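Local coordinates for protein aminoacyltransferase FemA (Staphylococcus aureus, PDB 1LRZ) that adds glycines 2 and 3 of the pentaglycine interpeptide bridge of staphylococcal peptidoglycan, taking them from glycyl-tRNA(Gly), at residues P62-F67 with A407-L412; H100-L105 with K399-P404; Q114-D119 with A388-Y393; S159-K164 with Y361-V366. One frame throughout, in Å; residues are numbered along the deposited sequence.

Contact 1: P62-F67 with A407-L412; sequences PVMKVF and AAYTAL
M64 reaches from the turn after strand 52-63 to the last turn of helix 403-411 and crosses the Y409 side chain at a slant. Its CG lies 3.7 Å from Y409 CD1, and its SD, 5.1 Å from the Y409 ring centroid, stands 82° off the ring normal, which makes this a Met-aromatic contact at the ring edge. M64 is bent at both chi2 and chi3; the curl brings CE over the helix backbone, 3.9 Å from Y409 N, and beside A408 CB, while SD is 4.1 Å from L412 CD1. Y409 carries its ring anti to the backbone N (chi1 174°), and V63 CB meets that ring at CE1, 4.3 Å away. L103 of strand 102-107 touches V63, M64 and Y409 alike, so the turn and the C-terminal helix also share a neighbour in the sheet. No hydrogen bond crosses between 62-67 and 407-412. With about 200 Å² buried in all, the two are joined at the protein surface by dispersion and sulfur-aromatic contact, not by directional polar bonds.

Contact 2: H100-L105 with K399-P404; sequences HRCLYL and KPINKP
L105 and K399 form an antiparallel hydrogen-bonded pair: L105 N donates to K399 O at 2.9 Å, and K399 N returns a bond to L105 O at 2.8 Å, with the donor in the plane of the L105 carbonyl. One step on, Y104 and P400 make a non-hydrogen-bonded pair whose CA atoms are 4.2 Å apart, and Y104 CA approaches K399 O at 3.4 Å as a CA-H...O contact. The ladder ends at L103 O. I401 N binds it at 2.7 Å from above the carbonyl plane, 37° out, and N402 N adds a weak bond of 3.4 Å, so two successive amides converge on one carbonyl where strand 397-400 gives way to the helix.

Side chains extend this grip. I401 sets CG1 against C102 SG at 3.7 Å and lays its CB against the backbone carbonyl C102 O, 3.2 Å away. L103 turns its CD1 back to N402 CB, and the two side chains slant across each other. N402 is the N-cap of helix 403-411: its OD1 accepts from V405 N. K399 runs extended, and its NZ donates to L138 O.

Further out, strand 102-107 is flanked by strands 397-400 and 67-78; Y104 stacks on Y69 and also meets Y406 of helix 403-411, while helix 83-98 packs against C102, L105 and I401 through V97, L93 and K98.

Contact 3: Q114-D119 with A388-Y393; sequences QYLNHD and AEIIEY
Strands 114-116 and 389-393 run antiparallel, their axes 4.7 Å apart at closest approach and 153° between directions, with Q114-E392 and L116-I390 as hydrogen-bonded pairs flanking the non-hydrogen-bonded pair Y115-I391. Q114 and E392 run alongside each other off the same face of the sheet. Q114 NE2 donates to E392 OE2 at 2.7 Å; the oxygen lies in the amide plane, but the donor meets it from above the carboxylate plane, 43° out, the two planes being steeply inclined. A salt bridge from E392 OE1 to R156 holds the other oxygen. In the nine-stranded mixed sheet, strand 389-393 sits between 112-116 and 157-162. On the Y115 side, I391 CG1 meets the ring edge in plane, 3.9 Å from Y115 CD2. Beyond the strand, the H118 ring takes I390 CD1 over its centre as a CH-pi contact, 3.5 Å from the centroid and 11° off the normal; I390 CG1, anti to the carbonyl carbon, and a second bend at chi2 carry CD1 there. H118 NE2 is hydrogen-bonded to S159 OG, while a water joins ND1 to A388 O.

Contact 4: S159-K164 with Y361-V366; sequences SVLDLK and YNFYGV
S159 O lies near the plane of the F363 ring at its edge, closest to F363 CB at 3.3 Å, while Y361 CE2 sits 3.5 Å above one face of the F363 ring, away from its centre, and F363 CE1 lies in the plane of the Y361 ring at its edge. L161 adds CB at 4.0 Å from F363 CE1, and L163 CD1 rests 4.0 Å from Y361 CB as their side chains slant past each other. On the other side of the sheet V160 CG2 meets N362 OD1 at 3.6 Å.

Strands 159-162 and 361-365 run antiparallel, their directions 172° apart. L161 and Y361 exchange two backbone bonds: L161 N to Y361 O at 2.8 Å and Y361 N to L161 O at 2.9 Å. The regular ladder then breaks into a classic beta bulge, where both F363 and Y364 face S159. F363 N donates to S159 O with an N-H...O angle of only 130°, and S159 N donates to Y364 O at 2.9 Å.

Outside partners take the polar ends: H22 bonds Y364 OH, Q346 bonds Y361 OH and E324 bonds N362 ND2. All nine touching residues are buried, so these bonds, together with the strand ladder, satisfy polar groups that would probably be costly to bury alone, while L161, L163 and the rings supply apolar contact.

From the N terminus, the chain leaves 62-67, passes 100-105, 114-119 and 159-164, and then returns through 361-366, 388-393, 399-404 and 407-412 in reverse order. The four closures are therefore fully nested: contact 4 inside contact 3, contact 3 inside contact 2, contact 2 inside contact 1, with none crossing. Contact 2 pairs two strands of the seven-stranded sheet where helix 403-411 begins, and contact 1, centres about 9 Å apart, sets the end of that helix against the turn after strand 52-63. Contacts 3 and 4, centres about 10 Å apart, share the nine-stranded sheet, where E389 O and V160 N probably bond at 2.8 Å. Successive strands link contacts 2 and 3 on both chain passes.

Contact 1: P62-F67 with A407-L412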
loop_
_atom_site.group_PDB
_atom_site.type_symbol
_atom_site.label_atom_id
_atom_site.label_comp_id
_atom_site.label_asym_id
_atom_site.label_seq_id
_atom_site.Cartn_x
_atom_site.Cartn_y
_atom_site.Cartn_z
ATOM N N PRO A 62 -24.067 17.401 -0.913
ATOM C CA PRO A 62 -24.998 18.339 -1.549
ATOM C C PRO A 62 -24.364 19.171 -2.658
ATOM O O PRO A 62 -23.254 19.675 -2.510
ATOM C CB PRO A 62 -25.489 19.193 -0.376
ATOM C CG PRO A 62 -24.356 19.136 0.592
ATOM C CD PRO A 62 -23.917 17.692 0.521
ATOM N N VAL A 63 -25.064 19.274 -3.783
ATOM C CA VAL A 63 -24.610 20.070 -4.915
ATOM C C VAL A 63 -25.823 20.721 -5.568
ATOM O O VAL A 63 -26.933 20.175 -5.534
ATOM C CB VAL A 63 -23.876 19.219 -5.990
ATOM C CG1 VAL A 63 -22.601 18.630 -5.400
ATOM C CG2 VAL A 63 -24.806 18.108 -6.510
ATOM N N MET A 64 -25.601 21.891 -6.161
ATOM C CA MET A 64 -26.658 22.629 -6.829
ATOM C C MET A 64 -27.937 22.809 -5.984
ATOM O O MET A 64 -29.061 22.571 -6.451
ATOM C CB MET A 64 -26.968 21.969 -8.179
ATOM C CG MET A 64 -25.752 21.951 -9.132
ATOM S SD MET A 64 -25.110 23.617 -9.575
ATOM C CE MET A 64 -26.243 23.992 -10.854
ATOM N N LYS A 65 -27.738 23.210 -4.728
ATOM C CA LYS A 65 -28.817 23.513 -3.790
ATOM C C LYS A 65 -29.640 22.381 -3.190
ATOM O O LYS A 65 -29.660 22.203 -1.974
ATOM C CB LYS A 65 -29.797 24.510 -4.433
ATOM C CG LYS A 65 -29.148 25.644 -5.202
ATOM C CD LYS A 65 -28.299 26.516 -4.311
ATOM C CE LYS A 65 -27.849 27.750 -5.078
ATOM N NZ LYS A 65 -26.972 28.629 -4.256
ATOM N N VAL A 66 -30.353 21.645 -4.036
ATOM C CA VAL A 66 -31.210 20.575 -3.543
ATOM C C VAL A 66 -30.802 19.185 -3.988
ATOM O O VAL A 66 -31.430 18.206 -3.594
ATOM C CB VAL A 66 -32.677 20.773 -3.995
ATOM C CG1 VAL A 66 -33.282 21.978 -3.309
ATOM C CG2 VAL A 66 -32.734 20.923 -5.522
ATOM N N PHE A 67 -29.762 19.086 -4.805
ATOM C CA PHE A 67 -29.332 17.780 -5.296
ATOM C C PHE A 67 -28.143 17.192 -4.551
ATOM O O PHE A 67 -27.636 17.772 -3.588
ATOM C CB PHE A 67 -29.011 17.865 -6.790
ATOM C CG PHE A 67 -30.192 18.234 -7.638
ATOM C CD1 PHE A 67 -30.455 19.563 -7.945
ATOM C CD2 PHE A 67 -31.064 17.250 -8.100
ATOM C CE1 PHE A 67 -31.579 19.918 -8.706
ATOM C CE2 PHE A 67 -32.193 17.590 -8.862
ATOM C CZ PHE A 67 -32.448 18.930 -9.163
ATOM N N ALA A 407 -25.403 20.025 -16.555
ATOM C CA ALA A 407 -24.702 20.849 -17.540
ATOM C C ALA A 407 -24.341 22.197 -16.910
ATOM O O ALA A 407 -23.224 22.695 -17.072
ATOM C CB ALA A 407 -25.579 21.059 -18.780
ATOM N N ALA A 408 -25.284 22.788 -16.180
ATOM C CA ALA A 408 -25.028 24.070 -15.530
ATOM C C ALA A 408 -23.928 23.899 -14.480
ATOM O O ALA A 408 -23.044 24.749 -14.341
ATOM C CB ALA A 408 -26.306 24.593 -14.872
ATOM N N TYR A 409 -23.990 22.783 -13.758
ATOM C CA TYR A 409 -23.027 22.470 -12.709
ATOM C C TYR A 409 -21.593 22.376 -13.231
ATOM O O TYR A 409 -20.657 22.884 -12.602
ATOM C CB TYR A 409 -23.397 21.147 -12.041
ATOM C CG TYR A 409 -22.369 20.665 -11.048
ATOM C CD1 TYR A 409 -22.203 21.310 -9.819
ATOM C CD2 TYR A 409 -21.553 19.567 -11.336
ATOM C CE1 TYR A 409 -21.253 20.872 -8.901
ATOM C CE2 TYR A 409 -20.599 19.121 -10.425
ATOM C CZ TYR A 409 -20.456 19.777 -9.209
ATOM O OH TYR A 409 -19.523 19.331 -8.300
ATOM N N THR A 410 -21.425 21.717 -14.373
ATOM C CA THR A 410 -20.101 21.548 -14.958
ATOM C C THR A 410 -19.574 22.867 -15.509
ATOM O O THR A 410 -18.370 23.127 -15.479
ATOM C CB THR A 410 -20.120 20.492 -16.082
ATOM O OG1 THR A 410 -21.144 20.813 -17.026
ATOM C CG2 THR A 410 -20.392 19.116 -15.515
ATOM N N ALA A 411 -20.486 23.698 -16.003
ATOM C CA ALA A 411 -20.126 24.999 -16.551
ATOM C C ALA A 411 -19.479 25.866 -15.481
ATOM O O ALA A 411 -18.678 26.748 -15.789
ATOM C CB ALA A 411 -21.362 25.689 -17.102
ATOM N N LEU A 412 -19.835 25.622 -14.222
ATOM C CA LEU A 412 -19.269 26.377 -13.105
ATOM C C LEU A 412 -17.827 25.948 -12.867
ATOM O O LEU A 412 -17.014 26.856 -12.587
ATOM C CB LEU A 412 -20.084 26.149 -11.825
ATOM C CG LEU A 412 -21.433 26.863 -11.696
ATOM C CD1 LEU A 412 -22.176 26.322 -10.484
ATOM C CD2 LEU A 412 -21.211 28.371 -11.562
#

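Contact 2: H100-L105 with K399-P404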
loop_
_atom_site.group_PDB
_atom_site.type_symbol
_atom_site.label_atom_id
_atom_site.label_comp_id
_atom_site.label_asym_id
_atom_site.label_seq_id
_atom_site.Cartn_x
_atom_site.Cartn_y
_atom_site.Cartn_z
ATOM N N HIS A 100 -32.966 9.683 -3.996
ATOM C CA HIS A 100 -32.305 10.579 -3.065
ATOM C C HIS A 100 -31.778 11.867 -3.676
ATOM O O HIS A 100 -30.735 12.378 -3.265
ATOM C CB HIS A 100 -31.190 9.822 -2.350
ATOM C CG HIS A 100 -31.682 8.661 -1.538
ATOM N ND1 HIS A 100 -32.171 8.802 -0.256
ATOM C CD2 HIS A 100 -31.773 7.341 -1.832
ATOM C CE1 HIS A 100 -32.539 7.620 0.205
ATOM N NE2 HIS A 100 -32.306 6.715 -0.732
ATOM N N ARG A 101 -32.517 12.375 -4.658
ATOM C CA ARG A 101 -32.206 13.641 -5.324
ATOM C C ARG A 101 -30.785 13.713 -5.881
ATOM O O ARG A 101 -30.099 14.734 -5.769
ATOM C CB ARG A 101 -32.449 14.804 -4.344
ATOM C CG ARG A 101 -33.887 14.841 -3.784
ATOM C CD ARG A 101 -34.178 16.046 -2.864
ATOM N NE ARG A 101 -35.603 16.098 -2.534
ATOM C CZ ARG A 101 -36.215 17.123 -1.943
ATOM N NH1 ARG A 101 -37.521 17.057 -1.692
ATOM N NH2 ARG A 101 -35.527 18.211 -1.600
ATOM N N CYS A 102 -30.349 12.623 -6.496
ATOM C CA CYS A 102 -29.020 12.596 -7.063
ATOM C C CYS A 102 -28.976 13.447 -8.323
ATOM O O CYS A 102 -29.905 13.418 -9.135
ATOM C CB CYS A 102 -28.631 11.154 -7.394
ATOM S SG CYS A 102 -27.020 11.002 -8.190
ATOM N N LEU A 103 -27.900 14.216 -8.476
ATOM C CA LEU A 103 -27.698 15.038 -9.662
ATOM C C LEU A 103 -26.891 14.200 -10.654
ATOM O O LEU A 103 -27.169 14.196 -11.854
ATOM C CB LEU A 103 -26.912 16.309 -9.326
ATOM C CG LEU A 103 -26.469 17.107 -10.556
ATOM C CD1 LEU A 103 -27.678 17.463 -11.426
ATOM C CD2 LEU A 103 -25.744 18.373 -10.101
ATOM N N TYR A 104 -25.861 13.526 -10.145
ATOM C CA TYR A 104 -25.038 12.635 -10.959
ATOM C C TYR A 104 -24.363 11.597 -10.076
ATOM O O TYR A 104 -24.014 11.879 -8.929
ATOM C CB TYR A 104 -24.001 13.405 -11.797
ATOM C CG TYR A 104 -22.858 14.041 -11.045
ATOM C CD1 TYR A 104 -21.558 13.536 -11.150
ATOM C CD2 TYR A 104 -23.057 15.187 -10.293
ATOM C CE1 TYR A 104 -20.478 14.180 -10.524
ATOM C CE2 TYR A 104 -21.996 15.838 -9.659
ATOM C CZ TYR A 104 -20.710 15.331 -9.781
ATOM O OH TYR A 104 -19.675 15.986 -9.159
ATOM N N LEU A 105 -24.224 10.391 -10.619
ATOM C CA LEU A 105 -23.633 9.254 -9.924
ATOM C C LEU A 105 -22.264 8.942 -10.521
ATOM O O LEU A 105 -22.131 8.718 -11.727
ATOM C CB LEU A 105 -24.560 8.043 -10.049
ATOM C CG LEU A 105 -24.033 6.660 -9.650
ATOM C CD1 LEU A 105 -23.580 6.660 -8.198
ATOM C CD2 LEU A 105 -25.137 5.633 -9.881
ATOM N N LYS A 399 -22.844 9.011 -14.427
ATOM C CA LYS A 399 -24.174 8.958 -14.998
ATOM C C LYS A 399 -24.945 10.172 -14.510
ATOM O O LYS A 399 -25.319 10.261 -13.336
ATOM C CB LYS A 399 -24.927 7.697 -14.595
ATOM C CG LYS A 399 -26.342 7.698 -15.173
ATOM C CD LYS A 399 -27.131 6.458 -14.832
ATOM C CE LYS A 399 -28.463 6.467 -15.569
ATOM N NZ LYS A 399 -29.185 5.189 -15.383
ATOM N N PRO A 400 -25.165 11.144 -15.400
ATOM C CA PRO A 400 -25.906 12.356 -15.032
ATOM C C PRO A 400 -27.365 11.962 -14.828
ATOM O O PRO A 400 -27.926 11.268 -15.676
ATOM C CB PRO A 400 -25.741 13.250 -16.261
ATOM C CG PRO A 400 -24.483 12.753 -16.900
ATOM C CD PRO A 400 -24.609 11.260 -16.757
ATOM N N ILE A 401 -27.975 12.382 -13.721
ATOM C CA ILE A 401 -29.382 12.059 -13.470
ATOM C C ILE A 401 -30.299 13.163 -14.016
ATOM O O ILE A 401 -31.350 12.876 -14.593
ATOM C CB ILE A 401 -29.648 11.853 -11.971
ATOM C CG1 ILE A 401 -28.775 10.700 -11.449
ATOM C CG2 ILE A 401 -31.131 11.557 -11.747
ATOM C CD1 ILE A 401 -29.028 9.379 -12.142
ATOM N N ASN A 402 -29.906 14.420 -13.817
ATOM C CA ASN A 402 -30.657 15.563 -14.342
ATOM C C ASN A 402 -29.665 16.305 -15.246
ATOM O O ASN A 402 -28.909 17.179 -14.795
ATOM C CB ASN A 402 -31.126 16.484 -13.217
ATOM C CG ASN A 402 -32.038 17.590 -13.722
ATOM O OD1 ASN A 402 -31.773 18.200 -14.760
ATOM N ND2 ASN A 402 -33.114 17.857 -12.988
ATOM N N LYS A 403 -29.684 15.962 -16.528
ATOM C CA LYS A 403 -28.737 16.511 -17.492
ATOM C C LYS A 403 -28.620 18.016 -17.603
ATOM O O LYS A 403 -27.510 18.539 -17.598
ATOM C CB LYS A 403 -28.984 15.881 -18.865
ATOM C CG LYS A 403 -28.669 14.375 -18.875
ATOM C CD LYS A 403 -28.792 13.762 -20.269
ATOM C CE LYS A 403 -28.613 12.248 -20.223
ATOM N NZ LYS A 403 -28.708 11.626 -21.578
ATOM N N PRO A 404 -29.746 18.740 -17.718
ATOM C CA PRO A 404 -29.605 20.197 -17.819
ATOM C C PRO A 404 -28.938 20.798 -16.582
ATOM O O PRO A 404 -28.022 21.627 -16.692
ATOM C CB PRO A 404 -31.048 20.674 -17.981
ATOM C CG PRO A 404 -31.685 19.538 -18.734
ATOM C CD PRO A 404 -31.125 18.316 -18.030
#

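Contact 3: Q114-D119 with A388-Y393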
loop_
_atom_site.group_PDB
_atom_site.type_symbol
_atom_site.label_atom_id
_atom_site.label_comp_id
_atom_site.label_asym_id
_atom_site.label_seq_id
_atom_site.Cartn_x
_atom_site.Cartn_y
_atom_site.Cartn_z
ATOM N N GLN A 114 -6.377 -3.892 -17.817
ATOM C CA GLN A 114 -5.186 -4.439 -18.464
ATOM C C GLN A 114 -4.054 -4.666 -17.454
ATOM O O GLN A 114 -4.036 -4.052 -16.384
ATOM C CB GLN A 114 -4.663 -3.462 -19.531
ATOM C CG GLN A 114 -5.635 -3.103 -20.627
ATOM C CD GLN A 114 -4.988 -2.242 -21.701
ATOM O OE1 GLN A 114 -5.046 -2.576 -22.883
ATOM N NE2 GLN A 114 -4.368 -1.125 -21.292
ATOM N N TYR A 115 -3.107 -5.530 -17.821
ATOM C CA TYR A 115 -1.926 -5.821 -17.009
ATOM C C TYR A 115 -0.740 -5.320 -17.823
ATOM O O TYR A 115 -0.710 -5.496 -19.036
ATOM C CB TYR A 115 -1.772 -7.324 -16.788
ATOM C CG TYR A 115 -2.943 -7.938 -16.071
ATOM C CD1 TYR A 115 -3.804 -8.828 -16.722
ATOM C CD2 TYR A 115 -3.199 -7.621 -14.737
ATOM C CE1 TYR A 115 -4.898 -9.389 -16.050
ATOM C CE2 TYR A 115 -4.281 -8.173 -14.059
ATOM C CZ TYR A 115 -5.123 -9.049 -14.718
ATOM O OH TYR A 115 -6.179 -9.586 -14.034
ATOM N N LEU A 116 0.226 -4.694 -17.161
ATOM C CA LEU A 116 1.408 -4.173 -17.848
ATOM C C LEU A 116 2.648 -4.478 -17.021
ATOM O O LEU A 116 2.527 -4.921 -15.877
ATOM C CB LEU A 116 1.302 -2.646 -18.012
ATOM C CG LEU A 116 0.084 -2.107 -18.787
ATOM C CD1 LEU A 116 -1.078 -1.837 -17.834
ATOM C CD2 LEU A 116 0.458 -0.829 -19.485
ATOM N N ASN A 117 3.832 -4.263 -17.597
ATOM C CA ASN A 117 5.063 -4.418 -16.821
ATOM C C ASN A 117 5.444 -2.987 -16.454
ATOM O O ASN A 117 4.787 -2.035 -16.892
ATOM C CB ASN A 117 6.194 -5.100 -17.619
ATOM C CG ASN A 117 6.556 -4.366 -18.915
ATOM O OD1 ASN A 117 6.471 -3.142 -19.012
ATOM N ND2 ASN A 117 6.999 -5.132 -19.908
ATOM N N HIS A 118 6.490 -2.811 -15.656
ATOM C CA HIS A 118 6.876 -1.467 -15.250
ATOM C C HIS A 118 7.595 -0.641 -16.303
ATOM O O HIS A 118 8.128 0.423 -15.989
ATOM C CB HIS A 118 7.701 -1.517 -13.968
ATOM C CG HIS A 118 6.904 -1.918 -12.763
ATOM N ND1 HIS A 118 6.252 -3.131 -12.675
ATOM C CD2 HIS A 118 6.682 -1.285 -11.584
ATOM C CE1 HIS A 118 5.671 -3.233 -11.493
ATOM N NE2 HIS A 118 5.917 -2.126 -10.810
ATOM N N ASP A 119 7.612 -1.132 -17.541
ATOM C CA ASP A 119 8.224 -0.411 -18.648
ATOM C C ASP A 119 7.082 0.167 -19.478
ATOM O O ASP A 119 7.307 0.779 -20.519
ATOM C CB ASP A 119 9.057 -1.354 -19.519
ATOM C CG ASP A 119 10.363 -1.779 -18.854
ATOM O OD1 ASP A 119 10.978 -2.745 -19.340
ATOM O OD2 ASP A 119 10.792 -1.153 -17.862
ATOM N N ALA A 388 7.031 -6.789 -8.889
ATOM C CA ALA A 388 5.609 -6.499 -8.917
ATOM C C ALA A 388 5.197 -6.368 -10.378
ATOM O O ALA A 388 6.055 -6.321 -11.260
ATOM C CB ALA A 388 5.335 -5.198 -8.190
ATOM N N GLU A 389 3.892 -6.338 -10.644
ATOM C CA GLU A 389 3.424 -6.146 -12.020
ATOM C C GLU A 389 2.476 -4.945 -11.996
ATOM O O GLU A 389 2.056 -4.528 -10.924
ATOM C CB GLU A 389 2.693 -7.398 -12.540
ATOM C CG GLU A 389 1.233 -7.456 -12.185
ATOM C CD GLU A 389 0.535 -8.717 -12.698
ATOM O OE1 GLU A 389 0.629 -9.023 -13.916
ATOM O OE2 GLU A 389 -0.117 -9.390 -11.870
ATOM N N ILE A 390 2.139 -4.376 -13.150
ATOM C CA ILE A 390 1.221 -3.234 -13.145
ATOM C C ILE A 390 -0.218 -3.664 -13.469
ATOM O O ILE A 390 -0.451 -4.464 -14.379
ATOM C CB ILE A 390 1.606 -2.158 -14.194
ATOM C CG1 ILE A 390 3.011 -1.598 -13.909
ATOM C CG2 ILE A 390 0.568 -1.028 -14.177
ATOM C CD1 ILE A 390 3.159 -0.932 -12.551
ATOM N N ILE A 391 -1.178 -3.148 -12.714
ATOM C CA ILE A 391 -2.568 -3.448 -13.013
ATOM C C ILE A 391 -3.242 -2.118 -13.340
ATOM O O ILE A 391 -3.178 -1.171 -12.552
ATOM C CB ILE A 391 -3.317 -4.120 -11.837
ATOM C CG1 ILE A 391 -2.657 -5.467 -11.509
ATOM C CG2 ILE A 391 -4.817 -4.338 -12.223
ATOM C CD1 ILE A 391 -3.294 -6.196 -10.316
ATOM N N GLU A 392 -3.832 -2.037 -14.528
ATOM C CA GLU A 392 -4.545 -0.835 -14.949
ATOM C C GLU A 392 -6.026 -1.134 -14.789
ATOM O O GLU A 392 -6.508 -2.159 -15.292
ATOM C CB GLU A 392 -4.247 -0.503 -16.415
ATOM C CG GLU A 392 -5.073 0.685 -16.945
ATOM C CD GLU A 392 -4.787 0.993 -18.411
ATOM O OE1 GLU A 392 -5.410 1.937 -18.967
ATOM O OE2 GLU A 392 -3.935 0.296 -19.011
ATOM N N TYR A 393 -6.742 -0.252 -14.094
ATOM C CA TYR A 393 -8.165 -0.448 -13.864
ATOM C C TYR A 393 -9.028 0.266 -14.911
ATOM O O TYR A 393 -8.544 1.125 -15.644
ATOM C CB TYR A 393 -8.533 0.013 -12.451
ATOM C CG TYR A 393 -7.743 -0.713 -11.385
ATOM C CD1 TYR A 393 -6.614 -0.128 -10.812
ATOM C CD2 TYR A 393 -8.073 -2.019 -11.011
ATOM C CE1 TYR A 393 -5.824 -0.809 -9.897
ATOM C CE2 TYR A 393 -7.284 -2.724 -10.093
ATOM C CZ TYR A 393 -6.158 -2.110 -9.538
ATOM O OH TYR A 393 -5.377 -2.773 -8.617
HETATM O O HOH W 1 2.335 -8.094 -16.139
HETATM O O HOH W 2 6.695 -5.397 -14.195
#

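Contact 4: S159-K164 with Y361-V366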
loop_
_atom_site.group_PDB
_atom_site.type_symbol
_atom_site.label_atom_id
_atom_site.label_comp_id
_atom_site.label_asym_id
_atom_site.label_seq_id
_atom_site.Cartn_x
_atom_site.Cartn_y
_atom_site.Cartn_z
ATOM N N SER A 159 0.901 -0.926 -8.699
ATOM C CA SER A 159 2.059 -1.811 -8.857
ATOM C C SER A 159 1.740 -2.874 -7.805
ATOM O O SER A 159 1.729 -2.578 -6.607
ATOM C CB SER A 159 3.356 -1.101 -8.485
ATOM O OG SER A 159 4.396 -2.059 -8.344
ATOM N N VAL A 160 1.495 -4.103 -8.245
ATOM C CA VAL A 160 1.068 -5.164 -7.337
ATOM C C VAL A 160 1.940 -6.415 -7.340
ATOM O O VAL A 160 2.262 -6.948 -8.395
ATOM C CB VAL A 160 -0.382 -5.577 -7.696
ATOM C CG1 VAL A 160 -0.916 -6.596 -6.686
ATOM C CG2 VAL A 160 -1.267 -4.328 -7.756
ATOM N N LEU A 161 2.293 -6.875 -6.144
ATOM C CA LEU A 161 3.122 -8.065 -5.964
ATOM C C LEU A 161 2.254 -9.239 -5.524
ATOM O O LEU A 161 1.640 -9.213 -4.450
ATOM C CB LEU A 161 4.191 -7.803 -4.903
ATOM C CG LEU A 161 5.150 -8.952 -4.554
ATOM C CD1 LEU A 161 5.950 -9.361 -5.799
ATOM C CD2 LEU A 161 6.096 -8.482 -3.446
ATOM N N ASP A 162 2.209 -10.275 -6.357
ATOM C CA ASP A 162 1.408 -11.453 -6.062
ATOM C C ASP A 162 2.153 -12.376 -5.107
ATOM O O ASP A 162 3.290 -12.783 -5.374
ATOM C CB ASP A 162 1.062 -12.184 -7.360
ATOM C CG ASP A 162 0.250 -13.448 -7.118
ATOM O OD1 ASP A 162 -0.317 -13.603 -6.009
ATOM O OD2 ASP A 162 0.169 -14.278 -8.045
ATOM N N LEU A 163 1.516 -12.707 -3.990
ATOM C CA LEU A 163 2.155 -13.567 -2.995
ATOM C C LEU A 163 1.562 -14.977 -2.942
ATOM O O LEU A 163 2.019 -15.819 -2.161
ATOM C CB LEU A 163 2.044 -12.922 -1.612
ATOM C CG LEU A 163 2.610 -11.503 -1.411
ATOM C CD1 LEU A 163 2.344 -11.069 0.024
ATOM C CD2 LEU A 163 4.106 -11.463 -1.709
ATOM N N LYS A 164 0.538 -15.232 -3.752
ATOM C CA LYS A 164 -0.108 -16.540 -3.750
ATOM C C LYS A 164 0.904 -17.669 -3.960
ATOM O O LYS A 164 1.670 -17.655 -4.927
ATOM C CB LYS A 164 -1.188 -16.609 -4.837
ATOM C CG LYS A 164 -2.000 -17.916 -4.815
ATOM C CD LYS A 164 -2.771 -18.039 -3.491
ATOM C CE LYS A 164 -3.550 -19.339 -3.375
ATOM N NZ LYS A 164 -4.362 -19.346 -2.125
ATOM N N TYR A 361 0.119 -8.016 -2.249
ATOM C CA TYR A 361 0.816 -6.896 -1.643
ATOM C C TYR A 361 0.786 -5.771 -2.676
ATOM O O TYR A 361 1.431 -5.847 -3.723
ATOM C CB TYR A 361 2.254 -7.291 -1.309
ATOM C CG TYR A 361 2.992 -6.252 -0.499
ATOM C CD1 TYR A 361 2.840 -6.179 0.887
ATOM C CD2 TYR A 361 3.841 -5.336 -1.121
ATOM C CE1 TYR A 361 3.518 -5.219 1.633
ATOM C CE2 TYR A 361 4.522 -4.370 -0.389
ATOM C CZ TYR A 361 4.358 -4.318 0.986
ATOM O OH TYR A 361 5.036 -3.358 1.695
ATOM N N ASN A 362 0.030 -4.729 -2.367
ATOM C CA ASN A 362 -0.169 -3.613 -3.274
ATOM C C ASN A 362 0.732 -2.404 -2.998
ATOM O O ASN A 362 0.498 -1.676 -2.034
ATOM C CB ASN A 362 -1.642 -3.195 -3.182
ATOM C CG ASN A 362 -2.132 -2.496 -4.427
ATOM O OD1 ASN A 362 -1.350 -1.890 -5.150
ATOM N ND2 ASN A 362 -3.446 -2.564 -4.676
ATOM N N PHE A 363 1.745 -2.190 -3.844
ATOM C CA PHE A 363 2.640 -1.037 -3.695
ATOM C C PHE A 363 1.841 0.215 -4.059
ATOM O O PHE A 363 2.307 1.350 -3.926
ATOM C CB PHE A 363 3.869 -1.162 -4.611
ATOM C CG PHE A 363 4.911 -2.111 -4.091
ATOM C CD1 PHE A 363 5.018 -3.405 -4.600
ATOM C CD2 PHE A 363 5.786 -1.710 -3.076
ATOM C CE1 PHE A 363 5.985 -4.294 -4.102
ATOM C CE2 PHE A 363 6.761 -2.597 -2.572
ATOM C CZ PHE A 363 6.861 -3.885 -3.084
ATOM N N TYR A 364 0.625 -0.030 -4.529
ATOM C CA TYR A 364 -0.329 1.002 -4.906
ATOM C C TYR A 364 -0.000 1.900 -6.111
ATOM O O TYR A 364 0.624 1.468 -7.077
ATOM C CB TYR A 364 -0.696 1.858 -3.675
ATOM C CG TYR A 364 -2.184 2.183 -3.585
ATOM C CD1 TYR A 364 -3.147 1.171 -3.737
ATOM C CD2 TYR A 364 -2.630 3.483 -3.340
ATOM C CE1 TYR A 364 -4.503 1.445 -3.649
ATOM C CE2 TYR A 364 -4.004 3.771 -3.253
ATOM C CZ TYR A 364 -4.929 2.745 -3.407
ATOM O OH TYR A 364 -6.281 3.001 -3.321
ATOM N N GLY A 365 -0.434 3.152 -6.033
ATOM C CA GLY A 365 -0.311 4.080 -7.141
ATOM C C GLY A 365 0.947 4.417 -7.916
ATOM O O GLY A 365 1.994 4.674 -7.330
ATOM N N VAL A 366 0.837 4.381 -9.246
ATOM C CA VAL A 366 1.926 4.815 -10.128
ATOM C C VAL A 366 1.205 5.681 -11.166
ATOM O O VAL A 366 0.021 5.454 -11.456
ATOM C CB VAL A 366 2.705 3.640 -10.815
ATOM C CG1 VAL A 366 3.316 2.727 -9.743
ATOM C CG2 VAL A 366 1.799 2.861 -11.754
#